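Local coordinates for protein Ara h 8 allergen isoform (Arachis hypogaea, PDB 6V8M) that is a peanut allergen of the PR-10 (Bet v 1) family, binds 8-anilino-1-naphthalene sulfonate and may, like some relatives, bind abscisic acid, at residues Pro16-Val25 against Ile74-Asp82; Thr64-Asp72 against Asp82-Phe91. All blocks are in the same frame, centred on the assembly; numbering follows the deposited sequence.

Interaction 1 (Pro16-Val25 against Ile74-Asp82); sequences PAKLFKATVV and IDEATYTYD
The carbonyl oxygen of Phe20 is gripped by two backbone N-H groups, Val24 N at 2.8 Å and Val25 N at 3.2 Å. The two bonds to one oxygen go with a wider, pi-type turn at 21-25. Phe20, Val24 and Val25 all touch segment 74-82. In that segment Asp75 OD2 is also held twice. Thr78 N and Thr78 OG1 approach it from opposite faces of the carboxylate plane. Thr78 OG1 donates to the anti lone pair of Asp75 OD2 at 2.8 Å. The Asx motif steadies a type I turn from Glu76 to Tyr79. Tyr79 and Thr80 share Asp75 as their opposite residue, a G1 beta bulge.

The contact between the segments is mainly apolar. Phe20 has CG anti to the backbone N (chi1 -171°), and its ring reaches out to the turn. Tyr79 CA lies over one ring face, 3.9 Å from the Phe20 centroid, while Ile74 CG1 sits at the ring edge. The ring of Tyr79 lies between two groups. Pro16 CB is centred over one face, 3.7 Å from the centroid of Tyr79, and Ala77 O is over the opposite face. Both branches of Val24 are used. Val24 CG1 meets Ile74 CD1 at 3.6 Å and also lies over the Tyr81 ring, offset toward its rim. Val24 CG2 packs on Tyr81 CB. The hydroxyl of Tyr81 is hydrogen-bonded to Lys54 NZ. Farther out, Val25 CG2 touches Glu76 OE1 at 3.5 Å, where the Val25 side chain runs across that of Glu76.

Leu104 of strand 95-107 touches Pro16, Phe20 and Tyr79, and Ala22 and Thr23 pack on helix 129-152. The short helix 16-25 is thus wedged between the long C-terminal helix and a hairpin turn of the curved antiparallel sheet, as in the Bet v 1 fold.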
loop_
_atom_site.group_PDB
_atom_site.type_symbol
_atom_site.label_atom_id
_atom_site.label_comp_id
_atom_site.label_asym_id
_atom_site.label_seq_id
_atom_site.Cartn_x
_atom_site.Cartn_y
_atom_site.Cartn_z
ATOM N N PRO A 16 -0.006 8.225 15.408
ATOM C CA PRO A 16 0.843 7.610 14.397
ATOM C C PRO A 16 1.610 6.357 14.837
ATOM O O PRO A 16 1.695 5.469 14.008
ATOM C CB PRO A 16 1.784 8.751 13.973
ATOM C CG PRO A 16 1.801 9.686 15.164
ATOM C CD PRO A 16 0.383 9.625 15.682
ATOM N N ALA A 17 2.093 6.250 16.071
ATOM C CA ALA A 17 2.868 5.049 16.464
ATOM C C ALA A 17 1.931 3.836 16.337
ATOM O O ALA A 17 2.309 2.800 15.743
ATOM C CB ALA A 17 3.428 5.174 17.852
ATOM N N LYS A 18 0.706 3.981 16.836
ATOM C CA LYS A 18 -0.314 2.907 16.796
ATOM C C LYS A 18 -0.707 2.613 15.343
ATOM O O LYS A 18 -0.799 1.415 14.963
ATOM C CB LYS A 18 -1.501 3.359 17.643
ATOM C CG LYS A 18 -2.562 2.317 17.927
ATOM C CD LYS A 18 -3.389 2.676 19.160
ATOM C CE LYS A 18 -4.150 1.501 19.738
ATOM N NZ LYS A 18 -4.106 1.490 21.221
ATOM N N LEU A 19 -0.963 3.656 14.554
ATOM C CA LEU A 19 -1.402 3.497 13.146
ATOM C C LEU A 19 -0.272 2.888 12.301
ATOM O O LEU A 19 -0.554 1.986 11.517
ATOM C CB LEU A 19 -1.844 4.856 12.602
ATOM C CG LEU A 19 -2.512 4.828 11.222
ATOM C CD1 LEU A 19 -3.693 3.854 11.217
ATOM C CD2 LEU A 19 -2.952 6.253 10.858
ATOM N N PHE A 20 0.980 3.278 12.523
ATOM C CA PHE A 20 2.153 2.724 11.796
ATOM C C PHE A 20 2.343 1.251 12.142
ATOM O O PHE A 20 2.640 0.415 11.251
ATOM C CB PHE A 20 3.401 3.535 12.097
ATOM C CG PHE A 20 4.581 3.172 11.242
ATOM C CD1 PHE A 20 4.675 3.643 9.942
ATOM C CD2 PHE A 20 5.524 2.276 11.697
ATOM C CE1 PHE A 20 5.747 3.284 9.141
ATOM C CE2 PHE A 20 6.600 1.923 10.893
ATOM C CZ PHE A 20 6.713 2.436 9.630
ATOM N N LYS A 21 2.204 0.923 13.422
ATOM C CA LYS A 21 2.378 -0.476 13.879
ATOM C C LYS A 21 1.371 -1.370 13.141
ATOM O O LYS A 21 1.751 -2.451 12.681
ATOM C CB LYS A 21 2.193 -0.578 15.396
ATOM C CG LYS A 21 2.429 -1.982 15.941
ATOM C CD LYS A 21 2.601 -2.032 17.435
ATOM C CE LYS A 21 2.830 -3.442 17.932
ATOM N NZ LYS A 21 1.562 -4.072 18.373
ATOM N N ALA A 22 0.109 -0.947 13.057
ATOM C CA ALA A 22 -0.959 -1.768 12.434
ATOM C C ALA A 22 -0.782 -1.815 10.912
ATOM O O ALA A 22 -0.911 -2.898 10.337
ATOM C CB ALA A 22 -2.289 -1.218 12.836
ATOM N N THR A 23 -0.568 -0.674 10.259
ATOM C CA THR A 23 -0.571 -0.601 8.779
ATOM C C THR A 23 0.745 -1.127 8.195
ATOM O O THR A 23 0.719 -1.676 7.078
ATOM C CB THR A 23 -0.860 0.806 8.264
ATOM O OG1 THR A 23 0.090 1.739 8.785
ATOM C CG2 THR A 23 -2.246 1.269 8.642
ATOM N N VAL A 24 1.867 -0.962 8.880
ATOM C CA VAL A 24 3.172 -1.273 8.249
ATOM C C VAL A 24 3.817 -2.438 8.993
ATOM O O VAL A 24 4.103 -3.451 8.351
ATOM C CB VAL A 24 4.065 -0.026 8.218
ATOM C CG1 VAL A 24 5.448 -0.369 7.712
ATOM C CG2 VAL A 24 3.422 1.068 7.383
ATOM N N VAL A 25 4.043 -2.310 10.294
ATOM C CA VAL A 25 4.831 -3.341 11.030
ATOM C C VAL A 25 4.039 -4.656 11.037
ATOM O O VAL A 25 4.644 -5.684 10.724
ATOM C CB VAL A 25 5.222 -2.849 12.430
ATOM C CG1 VAL A 25 6.021 -3.877 13.212
ATOM C CG2 VAL A 25 5.991 -1.537 12.340
ATOM N N ILE A 74 11.789 1.891 4.970
ATOM C CA ILE A 74 10.910 1.687 6.145
ATOM C C ILE A 74 11.633 2.219 7.379
ATOM O O ILE A 74 12.827 1.894 7.554
ATOM C CB ILE A 74 10.476 0.218 6.275
ATOM C CG1 ILE A 74 9.532 0.033 7.462
ATOM C CG2 ILE A 74 11.663 -0.742 6.348
ATOM C CD1 ILE A 74 8.894 -1.343 7.508
ATOM N N ASP A 75 10.950 3.063 8.149
ATOM C CA ASP A 75 11.551 3.690 9.347
ATOM C C ASP A 75 10.451 3.953 10.371
ATOM O O ASP A 75 9.610 4.837 10.124
ATOM C CB ASP A 75 12.349 4.946 8.989
ATOM C CG ASP A 75 13.135 5.477 10.181
ATOM O OD1 ASP A 75 14.127 4.849 10.576
ATOM O OD2 ASP A 75 12.673 6.438 10.784
ATOM N N GLU A 76 10.522 3.245 11.495
ATOM C CA GLU A 76 9.530 3.361 12.583
ATOM C C GLU A 76 9.539 4.774 13.169
ATOM O O GLU A 76 8.461 5.281 13.401
ATOM C CB GLU A 76 9.780 2.343 13.691
ATOM C CG GLU A 76 9.095 1.024 13.408
ATOM C CD GLU A 76 9.186 -0.014 14.510
ATOM O OE1 GLU A 76 8.982 -1.206 14.203
ATOM O OE2 GLU A 76 9.466 0.370 15.673
ATOM N N ALA A 77 10.687 5.399 13.400
ATOM C CA ALA A 77 10.739 6.668 14.158
ATOM C C ALA A 77 10.079 7.782 13.350
ATOM O O ALA A 77 9.441 8.682 13.967
ATOM C CB ALA A 77 12.138 7.060 14.496
ATOM N N THR A 78 10.199 7.726 12.025
ATOM C CA THR A 78 9.637 8.764 11.121
ATOM C C THR A 78 8.290 8.302 10.545
ATOM O O THR A 78 7.714 9.048 9.758
ATOM C CB THR A 78 10.625 9.134 10.008
ATOM O OG1 THR A 78 10.875 7.973 9.204
ATOM C CG2 THR A 78 11.912 9.715 10.549
ATOM N N TYR A 79 7.805 7.109 10.890
ATOM C CA TYR A 79 6.506 6.595 10.393
ATOM C C TYR A 79 6.509 6.555 8.861
ATOM O O TYR A 79 5.520 6.871 8.212
ATOM C CB TYR A 79 5.355 7.457 10.893
ATOM C CG TYR A 79 5.374 7.747 12.365
ATOM C CD1 TYR A 79 5.353 6.747 13.308
ATOM C CD2 TYR A 79 5.413 9.053 12.816
ATOM C CE1 TYR A 79 5.368 7.035 14.666
ATOM C CE2 TYR A 79 5.406 9.358 14.166
ATOM C CZ TYR A 79 5.362 8.348 15.099
ATOM O OH TYR A 79 5.361 8.690 16.429
ATOM N N THR A 80 7.639 6.156 8.298
ATOM C CA THR A 80 7.922 6.131 6.850
ATOM C C THR A 80 7.767 4.713 6.305
ATOM O O THR A 80 8.384 3.800 6.818
ATOM C CB THR A 80 9.315 6.684 6.532
ATOM O OG1 THR A 80 9.198 8.089 6.769
ATOM C CG2 THR A 80 9.718 6.436 5.093
ATOM N N TYR A 81 7.033 4.592 5.203
ATOM C CA TYR A 81 6.924 3.316 4.459
ATOM C C TYR A 81 6.774 3.634 2.977
ATOM O O TYR A 81 5.744 4.159 2.581
ATOM C CB TYR A 81 5.789 2.448 4.996
ATOM C CG TYR A 81 5.757 1.079 4.355
ATOM C CD1 TYR A 81 6.861 0.256 4.383
ATOM C CD2 TYR A 81 4.600 0.574 3.794
ATOM C CE1 TYR A 81 6.858 -1.001 3.789
ATOM C CE2 TYR A 81 4.589 -0.671 3.162
ATOM C CZ TYR A 81 5.723 -1.466 3.156
ATOM O OH TYR A 81 5.694 -2.710 2.567
ATOM N N ASP A 82 7.800 3.276 2.215
ATOM C CA ASP A 82 7.859 3.487 0.755
ATOM C C ASP A 82 7.978 2.109 0.128
ATOM O O ASP A 82 8.834 1.342 0.584
ATOM C CB ASP A 82 9.024 4.401 0.360
ATOM C CG ASP A 82 9.016 5.782 1.010
ATOM O OD1 ASP A 82 7.973 6.189 1.606
ATOM O OD2 ASP A 82 10.112 6.437 0.970
#

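Interaction 2 (Thr64-Asp72 against Asp82-Phe91); sequences TSYVLHKID and DYTISGGTGF. With 2AN (8-anilino-1-naphthalene sulfonate), chain E; 2AN (8-anilino-1-naphthalene sulfonate), chain F; 2AN (8-anilino-1-naphthalene sulfonate), chain G.
Leu68 and Ser86 pair in an antiparallel beta hairpin, part of the curved sheet of the Bet v 1 fold. Backbone bonds come first. Leu68 with Ser86 and Lys70 with Thr84 are hydrogen-bonded pairs; His69 with Ile85 and Ile71 with Tyr83 are non-hydrogen-bonded pairs. Beyond Ser86 the regular ladder gives way to Gly87 and Gly88, both at positive phi. Gly90 N then bonds to Tyr66 O at 2.8 Å.

Side-chain hydroxyls add two bonds. Thr84 OG1 donates to the syn lone pair of Asp72 OD2 at 2.7 Å, and it also pairs with Ser99 OG. Thr89 OG1 accepts from Tyr66 N at 3.1 Å; chi1 of 50° turns this oxygen back to the strand.

Two rings are met over a face. Ile85 CG1 lies over the His69 ring, 3.9 Å from its centroid, with the two side chains side by side. The Tyr66 ring has Thr89 N over one face, and Lys55 makes a cation-pi contact with it.

The apolar contacts centre on Val67, which splits its branches: Val67 CG1 touches Phe91 CB at 3.9 Å, and CG2 touches Ile85 CG2.

Ligand contacts fall on both faces of the sheet. On the face of Leu68 and Ser86, the 8-anilino-1-naphthalene sulfonate of chain F packs near Leu68 CD1, Gly87 and Gly88. That of chain G comes to Tyr66. On the face of His69 and Ile85, the chain E molecule lies in the pocket. Ile85 CD1 meets C6 of the chain E ligand at 3.6 Å. The sulfonate sulfur lies at the His69 ring edge, in its plane, and His69 NE2 donates to O1 of the chain E ligand at 2.9 Å, with an N-H...O angle of 158°.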
loop_
_atom_site.group_PDB
_atom_site.type_symbol
_atom_site.label_atom_id
_atom_site.label_comp_id
_atom_site.label_asym_id
_atom_site.label_seq_id
_atom_site.Cartn_x
_atom_site.Cartn_y
_atom_site.Cartn_z
ATOM N N THR A 64 -7.889 -16.470 -8.905
ATOM C CA THR A 64 -6.718 -16.120 -8.057
ATOM C C THR A 64 -5.661 -15.449 -8.936
ATOM O O THR A 64 -5.405 -15.949 -10.027
ATOM C CB THR A 64 -6.191 -17.373 -7.354
ATOM O OG1 THR A 64 -7.304 -17.908 -6.631
ATOM C CG2 THR A 64 -5.042 -17.109 -6.410
ATOM N N SER A 65 -5.078 -14.345 -8.482
ATOM C CA SER A 65 -3.929 -13.714 -9.163
ATOM C C SER A 65 -3.017 -13.104 -8.110
ATOM O O SER A 65 -3.362 -13.169 -6.928
ATOM C CB SER A 65 -4.384 -12.733 -10.224
ATOM O OG SER A 65 -5.080 -11.642 -9.660
ATOM N N TYR A 66 -1.848 -12.626 -8.518
ATOM C CA TYR A 66 -0.884 -12.053 -7.551
ATOM C C TYR A 66 -0.190 -10.854 -8.153
ATOM O O TYR A 66 -0.120 -10.686 -9.368
ATOM C CB TYR A 66 0.105 -13.124 -7.082
ATOM C CG TYR A 66 0.998 -13.631 -8.195
ATOM C CD1 TYR A 66 2.191 -13.007 -8.474
ATOM C CD2 TYR A 66 0.631 -14.700 -9.000
ATOM C CE1 TYR A 66 3.015 -13.411 -9.508
ATOM C CE2 TYR A 66 1.446 -15.127 -10.045
ATOM C CZ TYR A 66 2.647 -14.484 -10.294
ATOM O OH TYR A 66 3.467 -14.850 -11.322
ATOM N N VAL A 67 0.350 -10.034 -7.259
ATOM C CA VAL A 67 1.286 -8.941 -7.598
ATOM C C VAL A 67 2.477 -9.039 -6.645
ATOM O O VAL A 67 2.369 -9.718 -5.612
ATOM C CB VAL A 67 0.626 -7.553 -7.542
ATOM C CG1 VAL A 67 -0.611 -7.482 -8.417
ATOM C CG2 VAL A 67 0.300 -7.178 -6.107
ATOM N N LEU A 68 3.568 -8.370 -6.990
ATOM C CA LEU A 68 4.783 -8.340 -6.159
ATOM C C LEU A 68 4.927 -6.944 -5.570
ATOM O O LEU A 68 4.588 -5.947 -6.245
ATOM C CB LEU A 68 6.015 -8.751 -6.972
ATOM C CG LEU A 68 5.992 -10.155 -7.604
ATOM C CD1 LEU A 68 7.327 -10.416 -8.274
ATOM C CD2 LEU A 68 5.705 -11.243 -6.583
ATOM N N HIS A 69 5.361 -6.883 -4.320
ATOM C CA HIS A 69 5.690 -5.616 -3.632
ATOM C C HIS A 69 7.172 -5.616 -3.296
ATOM O O HIS A 69 7.672 -6.658 -2.867
ATOM C CB HIS A 69 4.954 -5.481 -2.299
ATOM C CG HIS A 69 3.516 -5.186 -2.368
ATOM N ND1 HIS A 69 2.883 -4.484 -1.370
ATOM C CD2 HIS A 69 2.564 -5.576 -3.249
ATOM C CE1 HIS A 69 1.593 -4.446 -1.638
ATOM N NE2 HIS A 69 1.381 -5.081 -2.791
ATOM N N LYS A 70 7.831 -4.473 -3.397
ATOM C CA LYS A 70 9.202 -4.330 -2.869
ATOM C C LYS A 70 9.238 -3.174 -1.864
ATOM O O LYS A 70 8.724 -2.104 -2.180
ATOM C CB LYS A 70 10.166 -4.060 -4.016
ATOM C CG LYS A 70 11.630 -3.964 -3.609
ATOM C CD LYS A 70 12.466 -3.341 -4.688
ATOM C CE LYS A 70 13.956 -3.462 -4.465
ATOM N NZ LYS A 70 14.690 -2.529 -5.358
ATOM N N ILE A 71 9.836 -3.381 -0.701
ATOM C CA ILE A 71 10.057 -2.296 0.292
ATOM C C ILE A 71 11.211 -1.428 -0.202
ATOM O O ILE A 71 12.355 -1.927 -0.335
ATOM C CB ILE A 71 10.334 -2.832 1.712
ATOM C CG1 ILE A 71 9.217 -3.766 2.153
ATOM C CG2 ILE A 71 10.513 -1.674 2.676
ATOM C CD1 ILE A 71 9.334 -4.256 3.572
ATOM N N ASP A 72 10.930 -0.150 -0.431
ATOM C CA ASP A 72 11.969 0.833 -0.838
ATOM C C ASP A 72 12.572 1.501 0.406
ATOM O O ASP A 72 13.829 1.686 0.468
ATOM C CB ASP A 72 11.404 1.854 -1.830
ATOM C CG ASP A 72 10.815 1.242 -3.093
ATOM O OD1 ASP A 72 11.519 0.438 -3.747
ATOM O OD2 ASP A 72 9.670 1.586 -3.432
ATOM N N ASP A 82 7.800 3.276 2.215
ATOM C CA ASP A 82 7.859 3.487 0.755
ATOM C C ASP A 82 7.978 2.109 0.128
ATOM O O ASP A 82 8.834 1.342 0.584
ATOM C CB ASP A 82 9.024 4.401 0.360
ATOM C CG ASP A 82 9.016 5.782 1.010
ATOM O OD1 ASP A 82 7.973 6.189 1.606
ATOM O OD2 ASP A 82 10.112 6.437 0.970
ATOM N N TYR A 83 7.162 1.824 -0.876
ATOM C CA TYR A 83 7.075 0.479 -1.491
ATOM C C TYR A 83 6.658 0.639 -2.935
ATOM O O TYR A 83 5.975 1.636 -3.314
ATOM C CB TYR A 83 6.115 -0.428 -0.721
ATOM C CG TYR A 83 4.723 0.138 -0.605
ATOM C CD1 TYR A 83 4.405 1.043 0.387
ATOM C CD2 TYR A 83 3.703 -0.323 -1.408
ATOM C CE1 TYR A 83 3.117 1.551 0.513
ATOM C CE2 TYR A 83 2.410 0.165 -1.285
ATOM C CZ TYR A 83 2.113 1.115 -0.326
ATOM O OH TYR A 83 0.841 1.619 -0.157
ATOM N N THR A 84 6.975 -0.381 -3.711
ATOM C CA THR A 84 6.667 -0.407 -5.148
ATOM C C THR A 84 5.864 -1.663 -5.435
ATOM O O THR A 84 6.300 -2.745 -4.984
ATOM C CB THR A 84 7.914 -0.300 -6.010
ATOM O OG1 THR A 84 8.533 0.958 -5.799
ATOM C CG2 THR A 84 7.582 -0.403 -7.470
ATOM N N ILE A 85 4.753 -1.507 -6.131
ATOM C CA ILE A 85 3.975 -2.682 -6.643
ATOM C C ILE A 85 4.353 -2.861 -8.109
ATOM O O ILE A 85 4.293 -1.904 -8.878
ATOM C CB ILE A 85 2.464 -2.473 -6.419
ATOM C CG1 ILE A 85 2.170 -2.176 -4.947
ATOM C CG2 ILE A 85 1.685 -3.669 -6.946
ATOM C CD1 ILE A 85 0.720 -1.945 -4.657
ATOM N N SER A 86 4.684 -4.085 -8.512
ATOM C CA SER A 86 5.088 -4.375 -9.908
ATOM C C SER A 86 4.912 -5.859 -10.181
ATOM O O SER A 86 5.089 -6.658 -9.232
ATOM C CB SER A 86 6.507 -3.985 -10.113
ATOM O OG SER A 86 6.838 -4.070 -11.491
ATOM N N GLY A 87 4.572 -6.205 -11.416
ATOM C CA GLY A 87 4.592 -7.608 -11.843
ATOM C C GLY A 87 3.444 -8.390 -11.279
ATOM O O GLY A 87 2.824 -7.956 -10.262
ATOM N N GLY A 88 3.269 -9.564 -11.865
ATOM C CA GLY A 88 2.345 -10.598 -11.415
ATOM C C GLY A 88 1.136 -10.604 -12.314
ATOM O O GLY A 88 0.960 -9.666 -13.095
ATOM N N THR A 89 0.343 -11.655 -12.222
ATOM C CA THR A 89 -0.874 -11.895 -13.036
ATOM C C THR A 89 -2.004 -10.921 -12.669
ATOM O O THR A 89 -2.881 -10.685 -13.552
ATOM C CB THR A 89 -1.297 -13.349 -12.842
ATOM O OG1 THR A 89 -1.359 -13.658 -11.444
ATOM C CG2 THR A 89 -0.333 -14.317 -13.486
ATOM N N GLY A 90 -1.973 -10.357 -11.455
ATOM C CA GLY A 90 -3.018 -9.485 -10.890
ATOM C C GLY A 90 -2.848 -8.041 -11.307
ATOM O O GLY A 90 -3.776 -7.255 -11.094
ATOM N N PHE A 91 -1.691 -7.701 -11.870
ATOM C CA PHE A 91 -1.280 -6.286 -12.073
ATOM C C PHE A 91 -1.785 -5.781 -13.426
ATOM O O PHE A 91 -1.712 -6.533 -14.429
ATOM C CB PHE A 91 0.240 -6.165 -11.948
ATOM C CG PHE A 91 0.704 -4.768 -11.602
ATOM C CD1 PHE A 91 0.114 -4.048 -10.569
ATOM C CD2 PHE A 91 1.733 -4.186 -12.311
ATOM C CE1 PHE A 91 0.576 -2.778 -10.226
ATOM C CE2 PHE A 91 2.164 -2.905 -11.995
ATOM C CZ PHE A 91 1.584 -2.206 -10.954
HETATM C C1 2AN E . -2.970 -4.673 -5.931
HETATM C C2 2AN E . -3.162 -4.446 -7.266
HETATM C C3 2AN E . -3.185 -3.152 -7.790
HETATM C C4 2AN E . -3.128 -2.095 -6.947
HETATM C C5 2AN E . -2.933 -2.268 -5.558
HETATM C C6 2AN E . -2.834 -1.139 -4.717
HETATM C C7 2AN E . -2.659 -1.263 -3.400
HETATM C C8 2AN E . -2.507 -2.528 -2.820
HETATM N N 2AN E . -3.047 -5.974 -5.413
HETATM S S 2AN E . -2.221 -5.147 -2.714
HETATM C C9 2AN E . -2.643 -3.660 -3.572
HETATM C C10 2AN E . -2.847 -3.578 -4.998
HETATM C C11 2AN E . -3.526 -7.139 -6.051
HETATM C C12 2AN E . -2.995 -8.343 -5.602
HETATM C C13 2AN E . -3.361 -9.531 -6.211
HETATM C C14 2AN E . -4.265 -9.536 -7.249
HETATM C C15 2AN E . -4.802 -8.349 -7.695
HETATM C C16 2AN E . -4.437 -7.151 -7.103
HETATM O O1 2AN E . -1.275 -5.826 -3.550
HETATM O O2 2AN E . -1.743 -4.795 -1.409
HETATM O O3 2AN E . -3.468 -6.041 -2.588
HETATM C C1 2AN F . 7.273 -10.234 -13.269
HETATM C C2 2AN F . 7.898 -10.920 -12.280
HETATM C C3 2AN F . 7.366 -12.104 -11.759
HETATM C C4 2AN F . 6.191 -12.580 -12.234
HETATM C C5 2AN F . 5.488 -11.902 -13.253
HETATM C C6 2AN F . 4.258 -12.426 -13.717
HETATM C C7 2AN F . 3.552 -11.803 -14.678
HETATM C C8 2AN F . 4.034 -10.617 -15.248
HETATM N N 2AN F . 7.884 -9.027 -13.694
HETATM S S 2AN F . 5.689 -8.592 -15.673
HETATM C C9 2AN F . 5.216 -10.065 -14.832
HETATM C C10 2AN F . 6.010 -10.691 -13.806
HETATM C C11 2AN F . 8.751 -8.295 -12.832
HETATM C C12 2AN F . 10.135 -8.386 -12.955
HETATM C C13 2AN F . 10.968 -7.697 -12.087
HETATM C C14 2AN F . 10.440 -6.923 -11.080
HETATM C C15 2AN F . 9.075 -6.843 -10.932
HETATM C C16 2AN F . 8.233 -7.529 -11.793
HETATM O O1 2AN F . 5.856 -7.474 -14.595
HETATM O O2 2AN F . 4.610 -8.243 -16.539
HETATM O O3 2AN F . 6.985 -8.796 -16.240
HETATM C C1 2AN G . 6.743 -16.962 -5.923
HETATM C C2 2AN G . 7.538 -15.864 -5.839
HETATM C C3 2AN G . 7.574 -14.907 -6.866
HETATM C C4 2AN G . 6.835 -15.082 -7.990
HETATM C C5 2AN G . 6.001 -16.216 -8.138
HETATM C C6 2AN G . 5.227 -16.399 -9.307
HETATM C C7 2AN G . 4.431 -17.482 -9.459
HETATM C C8 2AN G . 4.338 -18.446 -8.441
HETATM N N 2AN G . 6.716 -17.932 -4.899
HETATM S S 2AN G . 4.857 -19.568 -6.071
HETATM C C9 2AN G . 5.076 -18.319 -7.295
HETATM C C10 2AN G . 5.940 -17.187 -7.095
HETATM C C11 2AN G . 6.942 -17.789 -3.519
HETATM C C12 2AN G . 8.216 -17.987 -3.002
HETATM C C13 2AN G . 8.438 -17.870 -1.639
HETATM C C14 2AN G . 7.399 -17.577 -0.785
HETATM C C15 2AN G . 6.133 -17.397 -1.291
HETATM C C16 2AN G . 5.895 -17.508 -2.651
HETATM O O1 2AN G . 3.686 -20.476 -6.580
HETATM O O2 2AN G . 4.379 -18.944 -4.876
HETATM O O3 2AN G . 6.044 -20.366 -6.008
#

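In the fold
Interactions 1 and 2 use the same hairpin, strands 64-75 and 80-86. Interaction 1 sits at its turn, against helix 16-25. Interaction 2 runs along the strands toward their other ends. Their centres are about 20 Å apart, on opposite sides of the centre of the chain. Asp82 belongs to both. They touch where Tyr81 OH meets Ile71 CG1 at 3.7 Å, and the rings of Tyr81 and Tyr83 meet there too. Interaction 2 lines several of the ligand sites. The side chain of Tyr83 is about 4 Å from one bound 8-anilino-1-naphthalene sulfonate, while that of Tyr81, in interaction 1, is about 8 Å from a bound ligand.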